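Local coordinates for protein endoglucanase, family GH5 (PDB 6GL2) that hydrolyses hemicellulose, probably cutting beta-glucosidic linkages in glucans such as mixed-linked glucan, as a family 5 glycoside hydrolase, at residues 67-72 and 110-115; 39-44 and 106-111; 122-127 and 177-182. All coordinates share one frame; numbering follows the deposited sequence. Where two conformers were deposited one is given.

Contact 1. Residues 67-72 and 110-115; sequences TWKFHI and ETWILP
With chi1 at 57°, Trp112 places its CG between its own backbone N and carbonyl carbon, and from there the indole reaches over to Lys69 and Ile72. Both segments lie in beta-alpha loops of a TIM barrel: 67-72 comes after strand 61-64, while the loop holding 110-115 follows strand 101-105, so the contact links two successive loops at the C-terminal ends of the strands. Lys69 sends its CG anti to the backbone N (chi1 -178°), which runs the start of the chain past the pyrrole edge of the indole in the opposite direction. Lys69 CB lies near the ring plane, 3.9 Å from Trp112 NE1, and Lys69 CG is 4.1 Å from Trp112 CD1. Farther out the lysine crosses Thr111 at roughly a right angle, but its chain was deposited in two conformers, and the close approach to the threonine hydroxyl is doubtful.

The indole N-H goes to Asp109 OD1, just before the segment, and this bond helps to set the turn of the ring. The other oxygen of that carboxylate takes the backbone N-H of Trp68, giving the two loops a common polar partner. At the benzo end, Ile72 comes from the opposite direction and puts CD1 3.6 Å from Trp112 CZ2. Glu126 of helix 117-137 touches both Ile72 and Trp112. One face of the indole is covered by its own neighbour in sequence: Ile113 CG1 lies 3.6 Å above the ring plane, offset toward the rim.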
loop_
_atom_site.group_PDB
_atom_site.type_symbol
_atom_site.label_atom_id
_atom_site.label_comp_id
_atom_site.label_asym_id
_atom_site.label_seq_id
_atom_site.Cartn_x
_atom_site.Cartn_y
_atom_site.Cartn_z
ATOM N N THR A 67 4.290 -4.260 -9.718
ATOM C CA THR A 67 3.685 -3.909 -11.029
ATOM C C THR A 67 3.754 -5.172 -11.876
ATOM O O THR A 67 4.817 -5.790 -11.994
ATOM C CB THR A 67 4.374 -2.705 -11.676
ATOM O OG1 THR A 67 4.112 -1.550 -10.874
ATOM C CG2 THR A 67 3.878 -2.497 -13.145
ATOM N N TRP A 68 2.631 -5.579 -12.409
ATOM C CA TRP A 68 2.494 -6.880 -13.089
ATOM C C TRP A 68 2.481 -6.729 -14.593
ATOM O O TRP A 68 2.697 -7.716 -15.273
ATOM C CB TRP A 68 1.189 -7.593 -12.610
ATOM C CG TRP A 68 1.211 -7.849 -11.148
ATOM C CD1 TRP A 68 0.785 -7.001 -10.155
ATOM C CD2 TRP A 68 1.705 -9.013 -10.433
ATOM N NE1 TRP A 68 0.990 -7.556 -8.940
ATOM C CE2 TRP A 68 1.526 -8.776 -9.038
ATOM C CE3 TRP A 68 2.284 -10.203 -10.859
ATOM C CZ2 TRP A 68 1.933 -9.674 -8.057
ATOM C CZ3 TRP A 68 2.721 -11.099 -9.877
ATOM C CH2 TRP A 68 2.466 -10.857 -8.518
ATOM N N LYS A 69 2.205 -5.557 -15.121
ATOM C CA LYS A 69 1.966 -5.342 -16.580
ATOM C C LYS A 69 3.007 -5.993 -17.483
ATOM O O LYS A 69 2.652 -6.674 -18.455
ATOM C CB LYS A 69 1.823 -3.829 -16.856
ATOM C CG LYS A 69 1.519 -3.576 -18.340
ATOM C CD LYS A 69 1.296 -2.130 -18.654
ATOM C CE LYS A 69 1.262 -1.863 -20.176
ATOM N NZ LYS A 69 1.573 -3.082 -21.021
ATOM N N PHE A 70 4.245 -5.851 -17.164
ATOM C CA PHE A 70 5.244 -6.339 -18.085
ATOM C C PHE A 70 5.418 -7.835 -18.015
ATOM O O PHE A 70 6.299 -8.394 -18.679
ATOM C CB PHE A 70 6.548 -5.586 -17.874
ATOM C CG PHE A 70 6.439 -4.125 -18.214
ATOM C CD1 PHE A 70 6.586 -3.749 -19.503
ATOM C CD2 PHE A 70 6.187 -3.177 -17.260
ATOM C CE1 PHE A 70 6.486 -2.436 -19.843
ATOM C CE2 PHE A 70 6.025 -1.842 -17.585
ATOM C CZ PHE A 70 6.189 -1.516 -18.900
ATOM N N HIS A 71 4.670 -8.518 -17.180
ATOM C CA HIS A 71 4.753 -9.960 -16.961
ATOM C C HIS A 71 3.454 -10.650 -17.154
ATOM O O HIS A 71 3.332 -11.784 -16.644
ATOM C CB HIS A 71 5.464 -10.272 -15.675
ATOM C CG HIS A 71 6.779 -9.594 -15.496
ATOM N ND1 HIS A 71 7.915 -10.098 -15.968
ATOM C CD2 HIS A 71 7.060 -8.311 -15.034
ATOM C CE1 HIS A 71 8.896 -9.201 -15.694
ATOM N NE2 HIS A 71 8.335 -8.124 -15.131
ATOM N N ILE A 72 2.443 -10.074 -17.766
ATOM C CA ILE A 72 1.157 -10.679 -18.011
ATOM C C ILE A 72 1.039 -10.895 -19.490
ATOM O O ILE A 72 1.285 -9.989 -20.324
ATOM C CB ILE A 72 0.037 -9.800 -17.519
ATOM C CG1 ILE A 72 -0.008 -9.610 -15.967
ATOM C CG2 ILE A 72 -1.326 -10.296 -18.037
ATOM C CD1 ILE A 72 -0.821 -8.480 -15.438
ATOM N N GLU A 110 -2.338 0.801 -13.882
ATOM C CA GLU A 110 -3.522 1.605 -14.284
ATOM C C GLU A 110 -3.823 1.474 -15.793
ATOM O O GLU A 110 -4.999 1.547 -16.148
ATOM C CB GLU A 110 -3.249 3.093 -13.985
ATOM C CG GLU A 110 -3.062 3.539 -12.560
ATOM C CD GLU A 110 -1.726 3.127 -11.914
ATOM O OE1 GLU A 110 -0.668 2.937 -12.595
ATOM O OE2 GLU A 110 -1.791 3.024 -10.654
ATOM N N THR A 111 -2.848 1.185 -16.655
ATOM C CA THR A 111 -3.094 1.184 -18.110
ATOM C C THR A 111 -4.039 0.063 -18.482
ATOM O O THR A 111 -4.730 0.212 -19.506
ATOM C CB THR A 111 -1.840 1.104 -18.901
ATOM O OG1 THR A 111 -1.019 -0.011 -18.493
ATOM C CG2 THR A 111 -1.041 2.456 -18.707
ATOM N N TRP A 112 -4.168 -0.983 -17.687
ATOM C CA TRP A 112 -5.138 -2.082 -18.009
ATOM C C TRP A 112 -6.222 -2.120 -16.980
ATOM O O TRP A 112 -6.961 -3.119 -16.889
ATOM C CB TRP A 112 -4.459 -3.445 -18.245
ATOM C CG TRP A 112 -3.592 -3.992 -17.120
ATOM C CD1 TRP A 112 -2.265 -3.701 -16.831
ATOM C CD2 TRP A 112 -3.990 -4.861 -16.019
ATOM N NE1 TRP A 112 -1.856 -4.387 -15.723
ATOM C CE2 TRP A 112 -2.811 -5.082 -15.184
ATOM C CE3 TRP A 112 -5.182 -5.488 -15.661
ATOM C CZ2 TRP A 112 -2.858 -5.893 -14.050
ATOM C CZ3 TRP A 112 -5.215 -6.287 -14.525
ATOM C CH2 TRP A 112 -4.090 -6.494 -13.746
ATOM N N ILE A 113 -6.236 -1.076 -16.111
ATOM C CA ILE A 113 -7.250 -0.991 -15.052
ATOM C C ILE A 113 -7.944 0.387 -15.055
ATOM O O ILE A 113 -8.067 1.099 -14.052
ATOM C CB ILE A 113 -6.705 -1.348 -13.618
ATOM C CG1 ILE A 113 -5.928 -2.636 -13.641
ATOM C CG2 ILE A 113 -7.850 -1.439 -12.586
ATOM C CD1 ILE A 113 -5.095 -2.930 -12.395
ATOM N N LEU A 114 -8.365 0.837 -16.218
ATOM C CA LEU A 114 -8.936 2.185 -16.321
ATOM C C LEU A 114 -10.344 2.170 -15.810
ATOM O O LEU A 114 -11.133 1.336 -16.251
ATOM C CB LEU A 114 -8.978 2.599 -17.799
ATOM C CG LEU A 114 -7.805 3.409 -18.400
ATOM C CD1 LEU A 114 -7.814 3.582 -19.920
ATOM C CD2 LEU A 114 -7.780 4.800 -17.820
ATOM N N PRO A 115 -10.683 3.002 -14.808
ATOM C CA PRO A 115 -11.983 3.017 -14.161
ATOM C C PRO A 115 -13.014 3.861 -14.967
ATOM O O PRO A 115 -13.429 4.949 -14.525
ATOM C CB PRO A 115 -11.682 3.551 -12.777
ATOM C CG PRO A 115 -10.592 4.498 -13.022
ATOM C CD PRO A 115 -9.753 3.937 -14.163
#

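Contact 2. Residues 39-44 and 106-111; sequences TAWGNP and IHHDET
Trp41 and His108 carry this contact alone, and it is purely aromatic. The six-membered ring of Trp41 and the imidazole of His108 have their centroids 5.8 Å apart and their planes inclined at 57°, an oblique meeting. The far end of the indole does the touching: Trp41 CH2 is 4.0 Å from His108 CD2, and Trp41 CZ3 is equally near, 4.0 Å, to His108 NE2, which lies in the plane of the indole at its edge. In His108, chi1 at -70° sets CG beside the backbone N and anti to the carbonyl carbon, and chi2 at -42° turns the CD2-NE2 side of the ring toward the tryptophan. A second aromatic neighbour, from within the same segment, covers one face of the imidazole: His107 CD2 sits 3.4 Å above the plane of His108, over the ring centre.

The segments belong to two loops at the C-terminal ends of the TIM-barrel strands, the side on which family 5 enzymes carry their substrate cleft. Trp41 is exposed there, with a bound imidazole about 3 Å from its side chain, probably from the crystallisation liquor; it also touches a crystal neighbour.

Backbone hydrogen bonds shape the two supports. A type I turn from Thr39 to Gly42, closed by Gly42 N to Thr39 O at 3.0 Å, presents Trp41 at its third position. His108 is the centre of an inverse gamma turn, with Asp109 N bonded to His107 O at 2.8 Å.

Polar side chains fasten both loops to their surroundings: Asn43 ND2 donates to the carbonyl oxygens of Asn29 and Asn310, while Thr67 OG1 bonds to His108 N.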
loop_
_atom_site.group_PDB
_atom_site.type_symbol
_atom_site.label_atom_id
_atom_site.label_comp_id
_atom_site.label_asym_id
_atom_site.label_seq_id
_atom_site.Cartn_x
_atom_site.Cartn_y
_atom_site.Cartn_z
ATOM N N THR A 39 15.148 -3.091 -12.138
ATOM C CA THR A 39 16.283 -2.217 -11.694
ATOM C C THR A 39 16.306 -0.894 -12.428
ATOM O O THR A 39 17.143 -0.047 -12.097
ATOM C CB THR A 39 17.656 -2.925 -11.765
ATOM O OG1 THR A 39 18.010 -3.069 -13.159
ATOM C CG2 THR A 39 17.674 -4.264 -11.130
ATOM N N ALA A 40 15.373 -0.659 -13.338
ATOM C CA ALA A 40 15.444 0.470 -14.221
ATOM C C ALA A 40 15.285 1.794 -13.515
ATOM O O ALA A 40 15.649 2.868 -14.045
ATOM C CB ALA A 40 14.396 0.333 -15.316
ATOM N N TRP A 41 14.609 1.839 -12.378
ATOM C CA TRP A 41 14.389 2.997 -11.575
ATOM C C TRP A 41 15.480 3.224 -10.549
ATOM O O TRP A 41 15.345 4.166 -9.791
ATOM C CB TRP A 41 12.999 3.108 -11.015
ATOM C CG TRP A 41 11.940 3.367 -12.058
ATOM C CD1 TRP A 41 12.138 3.515 -13.414
ATOM C CD2 TRP A 41 10.532 3.491 -11.856
ATOM N NE1 TRP A 41 10.913 3.732 -14.062
ATOM C CE2 TRP A 41 9.934 3.799 -13.127
ATOM C CE3 TRP A 41 9.754 3.434 -10.747
ATOM C CZ2 TRP A 41 8.586 4.013 -13.241
ATOM C CZ3 TRP A 41 8.425 3.623 -10.850
ATOM C CH2 TRP A 41 7.840 3.936 -12.087
ATOM N N GLY A 42 16.580 2.534 -10.632
ATOM C CA GLY A 42 17.752 2.891 -9.836
ATOM C C GLY A 42 17.999 2.058 -8.616
ATOM O O GLY A 42 19.019 2.317 -7.953
ATOM N N ASN A 43 17.170 1.057 -8.301
ATOM C CA ASN A 43 17.387 0.240 -7.166
ATOM C C ASN A 43 17.876 -1.128 -7.550
ATOM O O ASN A 43 17.396 -1.710 -8.525
ATOM C CB ASN A 43 16.126 0.153 -6.326
ATOM C CG ASN A 43 15.796 1.444 -5.632
ATOM O OD1 ASN A 43 16.630 2.014 -4.951
ATOM N ND2 ASN A 43 14.596 1.946 -5.870
ATOM N N PRO A 44 18.808 -1.676 -6.766
ATOM C CA PRO A 44 19.335 -3.016 -7.061
ATOM C C PRO A 44 18.300 -4.084 -6.867
ATOM O O PRO A 44 17.314 -3.849 -6.148
ATOM C CB PRO A 44 20.489 -3.119 -6.090
ATOM C CG PRO A 44 20.063 -2.290 -4.873
ATOM C CD PRO A 44 19.413 -1.087 -5.557
ATOM N N ILE A 106 -1.263 -5.054 -6.465
ATOM C CA ILE A 106 -1.173 -4.614 -7.838
ATOM C C ILE A 106 -0.890 -3.131 -7.839
ATOM O O ILE A 106 -1.721 -2.370 -7.288
ATOM C CB ILE A 106 -2.452 -4.971 -8.655
ATOM C CG1 ILE A 106 -2.651 -6.443 -8.755
ATOM C CG2 ILE A 106 -2.374 -4.292 -10.005
ATOM C CD1 ILE A 106 -3.873 -6.896 -9.563
ATOM N N HIS A 107 0.198 -2.681 -8.389
ATOM C CA HIS A 107 0.690 -1.312 -8.187
ATOM C C HIS A 107 0.519 -0.426 -9.393
ATOM O O HIS A 107 -0.664 -0.032 -9.684
ATOM C CB HIS A 107 2.159 -1.337 -7.628
ATOM C CG HIS A 107 2.518 -0.113 -6.884
ATOM N ND1 HIS A 107 2.089 0.102 -5.608
ATOM C CD2 HIS A 107 3.247 0.972 -7.258
ATOM C CE1 HIS A 107 2.607 1.275 -5.206
ATOM N NE2 HIS A 107 3.237 1.843 -6.225
ATOM N N HIS A 108 1.467 -0.268 -10.301
ATOM C CA HIS A 108 1.410 0.729 -11.418
ATOM C C HIS A 108 0.841 0.065 -12.598
ATOM O O HIS A 108 1.387 0.056 -13.728
ATOM C CB HIS A 108 2.766 1.327 -11.799
ATOM C CG HIS A 108 3.360 2.264 -10.773
ATOM N ND1 HIS A 108 2.638 3.222 -10.063
ATOM C CD2 HIS A 108 4.662 2.345 -10.309
ATOM C CE1 HIS A 108 3.512 3.905 -9.273
ATOM N NE2 HIS A 108 4.715 3.372 -9.412
ATOM N N ASP A 109 -0.389 -0.401 -12.493
ATOM C CA ASP A 109 -1.073 -1.236 -13.507
ATOM C C ASP A 109 -2.292 -0.516 -14.064
ATOM O O ASP A 109 -3.218 -1.116 -14.640
ATOM C CB ASP A 109 -1.346 -2.630 -12.932
ATOM C CG ASP A 109 -0.096 -3.501 -12.958
ATOM O OD1 ASP A 109 0.332 -3.841 -14.109
ATOM O OD2 ASP A 109 0.385 -3.827 -11.902
ATOM N N GLU A 110 -2.338 0.801 -13.882
ATOM C CA GLU A 110 -3.522 1.605 -14.284
ATOM C C GLU A 110 -3.823 1.474 -15.793
ATOM O O GLU A 110 -4.999 1.547 -16.148
ATOM C CB GLU A 110 -3.249 3.093 -13.985
ATOM C CG GLU A 110 -3.062 3.539 -12.560
ATOM C CD GLU A 110 -1.726 3.127 -11.914
ATOM O OE1 GLU A 110 -0.668 2.937 -12.595
ATOM O OE2 GLU A 110 -1.791 3.024 -10.654
ATOM N N THR A 111 -2.848 1.185 -16.655
ATOM C CA THR A 111 -3.094 1.184 -18.110
ATOM C C THR A 111 -4.039 0.063 -18.482
ATOM O O THR A 111 -4.730 0.212 -19.506
ATOM C CB THR A 111 -1.840 1.104 -18.901
ATOM O OG1 THR A 111 -1.019 -0.011 -18.493
ATOM C CG2 THR A 111 -1.041 2.456 -18.707
#

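Contact 3. Residues 122-127 and 177-182; sequences EVKDEL and HQVSVD
Lys124 is the first residue of 122-127 to meet the other helix, and it does so with the aliphatic part of its chain. Its CG lies 3.6 Å from Val179 CG2, with CB just as near, and the two side chains pass each other at a slant. A bend at chi3 (66°) then turns the end of the lysine away, and its NZ finds Gln175 OE1 one turn earlier on helix 167-186. The lysine backbone takes part too: Val179 CG1, anti to its own N (chi1 165°), rests 3.4 Å from Lys124 O.

One turn on, Leu127 points its CB toward the partner helix and stands 4.1 Å from Val179 CG1, so the two branches of the valine divide the work, CG2 against lysine and CG1 against the lysine carbonyl and leucine. Replacing Val179 by an alanine removes both methyls and would probably open a gap between the helices, beside Lys124 CG on one side and Leu127 CB on the other. Leu127 CD1 reaches farther and lies 3.7 Å from Ser180 OG, a van der Waals approach, since that buried hydroxyl is hydrogen-bonded to Tyr176 O within its own helix.

The segment axes come within 9.2 Å and run nearly parallel, crossing at -19°, as expected of adjacent outer helices in a TIM barrel. Helix 117-137 follows strand 101-105 and helix 167-186 follows strand 145-148. Ser180 continues the interface to Trp131 and to Thr149, just past strand 145-148, while the CB of His177 points away from helix 117-137 and its side chain packs on Val198 of strand 196-199.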
loop_
_atom_site.group_PDB
_atom_site.type_symbol
_atom_site.label_atom_id
_atom_site.label_comp_id
_atom_site.label_asym_id
_atom_site.label_seq_id
_atom_site.Cartn_x
_atom_site.Cartn_y
_atom_site.Cartn_z
ATOM N N GLU A 122 -13.807 -5.407 -19.826
ATOM C CA GLU A 122 -12.510 -6.007 -20.114
ATOM C C GLU A 122 -11.583 -5.988 -18.877
ATOM O O GLU A 122 -10.874 -6.948 -18.605
ATOM C CB GLU A 122 -11.842 -5.289 -21.293
ATOM C CG GLU A 122 -10.499 -5.738 -21.765
ATOM N N VAL A 123 -11.621 -4.902 -18.124
ATOM C CA VAL A 123 -10.771 -4.803 -16.914
ATOM C C VAL A 123 -11.180 -5.876 -15.953
ATOM O O VAL A 123 -10.340 -6.561 -15.373
ATOM C CB VAL A 123 -10.840 -3.419 -16.264
ATOM C CG1 VAL A 123 -10.216 -3.477 -14.866
ATOM C CG2 VAL A 123 -10.252 -2.358 -17.173
ATOM N N LYS A 124 -12.489 -6.064 -15.738
ATOM C CA LYS A 124 -12.951 -7.026 -14.743
ATOM C C LYS A 124 -12.595 -8.414 -15.186
ATOM O O LYS A 124 -12.227 -9.266 -14.345
ATOM C CB LYS A 124 -14.479 -6.859 -14.570
ATOM C CG LYS A 124 -14.778 -5.568 -13.807
ATOM C CD LYS A 124 -16.228 -5.056 -13.953
ATOM C CE LYS A 124 -17.226 -5.986 -13.324
ATOM N NZ LYS A 124 -18.603 -5.426 -13.584
ATOM N N ASP A 125 -12.589 -8.692 -16.463
ATOM C CA ASP A 125 -12.179 -10.016 -16.926
ATOM C C ASP A 125 -10.664 -10.309 -16.590
ATOM O O ASP A 125 -10.291 -11.352 -16.089
ATOM C CB ASP A 125 -12.401 -10.175 -18.434
ATOM C CG ASP A 125 -13.892 -10.208 -18.874
ATOM O OD1 ASP A 125 -14.839 -10.420 -18.084
ATOM O OD2 ASP A 125 -14.026 -9.866 -20.111
ATOM N N GLU A 126 -9.823 -9.338 -16.954
ATOM C CA GLU A 126 -8.381 -9.451 -16.718
ATOM C C GLU A 126 -8.072 -9.504 -15.230
ATOM O O GLU A 126 -7.275 -10.368 -14.817
ATOM C CB GLU A 126 -7.618 -8.300 -17.401
ATOM C CG GLU A 126 -6.122 -8.546 -17.219
ATOM C CD GLU A 126 -5.230 -7.696 -18.110
ATOM O OE1 GLU A 126 -5.735 -6.835 -18.838
ATOM O OE2 GLU A 126 -3.991 -7.958 -17.964
ATOM N N LEU A 127 -8.681 -8.649 -14.451
ATOM C CA LEU A 127 -8.416 -8.628 -13.009
ATOM C C LEU A 127 -8.741 -9.918 -12.322
ATOM O O LEU A 127 -8.046 -10.382 -11.479
ATOM C CB LEU A 127 -9.172 -7.493 -12.311
ATOM C CG LEU A 127 -8.542 -6.178 -12.099
ATOM C CD1 LEU A 127 -9.548 -5.340 -11.280
ATOM C CD2 LEU A 127 -7.241 -6.376 -11.278
ATOM N N HIS A 177 -12.654 -3.783 -7.204
ATOM C CA HIS A 177 -12.420 -4.420 -5.914
ATOM C C HIS A 177 -13.306 -5.625 -5.736
ATOM O O HIS A 177 -12.912 -6.642 -5.119
ATOM C CB HIS A 177 -12.584 -3.450 -4.763
ATOM C CG HIS A 177 -11.407 -2.499 -4.611
ATOM N ND1 HIS A 177 -10.083 -2.965 -4.490
ATOM C CD2 HIS A 177 -11.350 -1.138 -4.578
ATOM C CE1 HIS A 177 -9.322 -1.933 -4.256
ATOM N NE2 HIS A 177 -10.058 -0.797 -4.352
ATOM N N GLN A 178 -14.551 -5.513 -6.184
ATOM C CA GLN A 178 -15.499 -6.658 -6.079
ATOM C C GLN A 178 -14.957 -7.864 -6.839
ATOM O O GLN A 178 -14.931 -8.953 -6.216
ATOM C CB GLN A 178 -16.886 -6.229 -6.590
ATOM C CG GLN A 178 -17.937 -7.346 -6.528
ATOM C CD GLN A 178 -18.508 -7.636 -5.205
ATOM O OE1 GLN A 178 -18.648 -8.851 -4.835
ATOM N NE2 GLN A 178 -18.840 -6.630 -4.457
ATOM N N VAL A 179 -14.533 -7.662 -8.055
ATOM C CA VAL A 179 -13.959 -8.745 -8.878
ATOM C C VAL A 179 -12.764 -9.344 -8.141
ATOM O O VAL A 179 -12.547 -10.564 -8.158
ATOM C CB VAL A 179 -13.512 -8.235 -10.254
ATOM C CG1 VAL A 179 -12.606 -9.240 -10.929
ATOM C CG2 VAL A 179 -14.731 -7.925 -11.093
ATOM N N SER A 180 -11.882 -8.507 -7.602
ATOM C CA SER A 180 -10.607 -8.919 -7.029
ATOM C C SER A 180 -10.808 -9.668 -5.744
ATOM O O SER A 180 -10.218 -10.755 -5.511
ATOM C CB SER A 180 -9.738 -7.747 -6.826
ATOM O OG SER A 180 -9.434 -7.029 -7.999
ATOM N N VAL A 181 -11.595 -9.152 -4.826
ATOM C CA VAL A 181 -11.925 -9.897 -3.611
ATOM C C VAL A 181 -12.569 -11.232 -3.937
ATOM O O VAL A 181 -12.227 -12.258 -3.381
ATOM C CB VAL A 181 -12.762 -9.048 -2.633
ATOM C CG1 VAL A 181 -13.370 -9.876 -1.470
ATOM C CG2 VAL A 181 -11.971 -7.862 -2.116
ATOM N N ASP A 182 -13.568 -11.209 -4.820
ATOM C CA ASP A 182 -14.236 -12.441 -5.162
ATOM C C ASP A 182 -13.235 -13.455 -5.715
ATOM O O ASP A 182 -13.301 -14.662 -5.388
ATOM C CB ASP A 182 -15.378 -12.167 -6.146
ATOM C CG ASP A 182 -16.569 -11.493 -5.548
ATOM O OD1 ASP A 182 -16.764 -11.438 -4.355
ATOM O OD2 ASP A 182 -17.440 -11.088 -6.397
#

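In the fold
From the N terminus, the chain first lays down 39-44 after strand 24-26, then 67-72 after strand 61-64. Both wait for the loop after strand 101-105, where 106-111 closes contact 2 and 110-115 closes contact 1. The two loops therefore cross: contact 1 opens within the span of contact 2 and ends slightly beyond it, with Glu110 and Thr111 shared. Contact 3 opens later, in series, and joins helices 117-137 and 167-186. It still adjoins contact 1, because Trp112 O packs against Val123 and the indole against Leu127; Ile106 likewise meets Leu127. Contacts 1 and 2 bring together loops on the barrel rim, while contact 3 pairs helices on its outer wall.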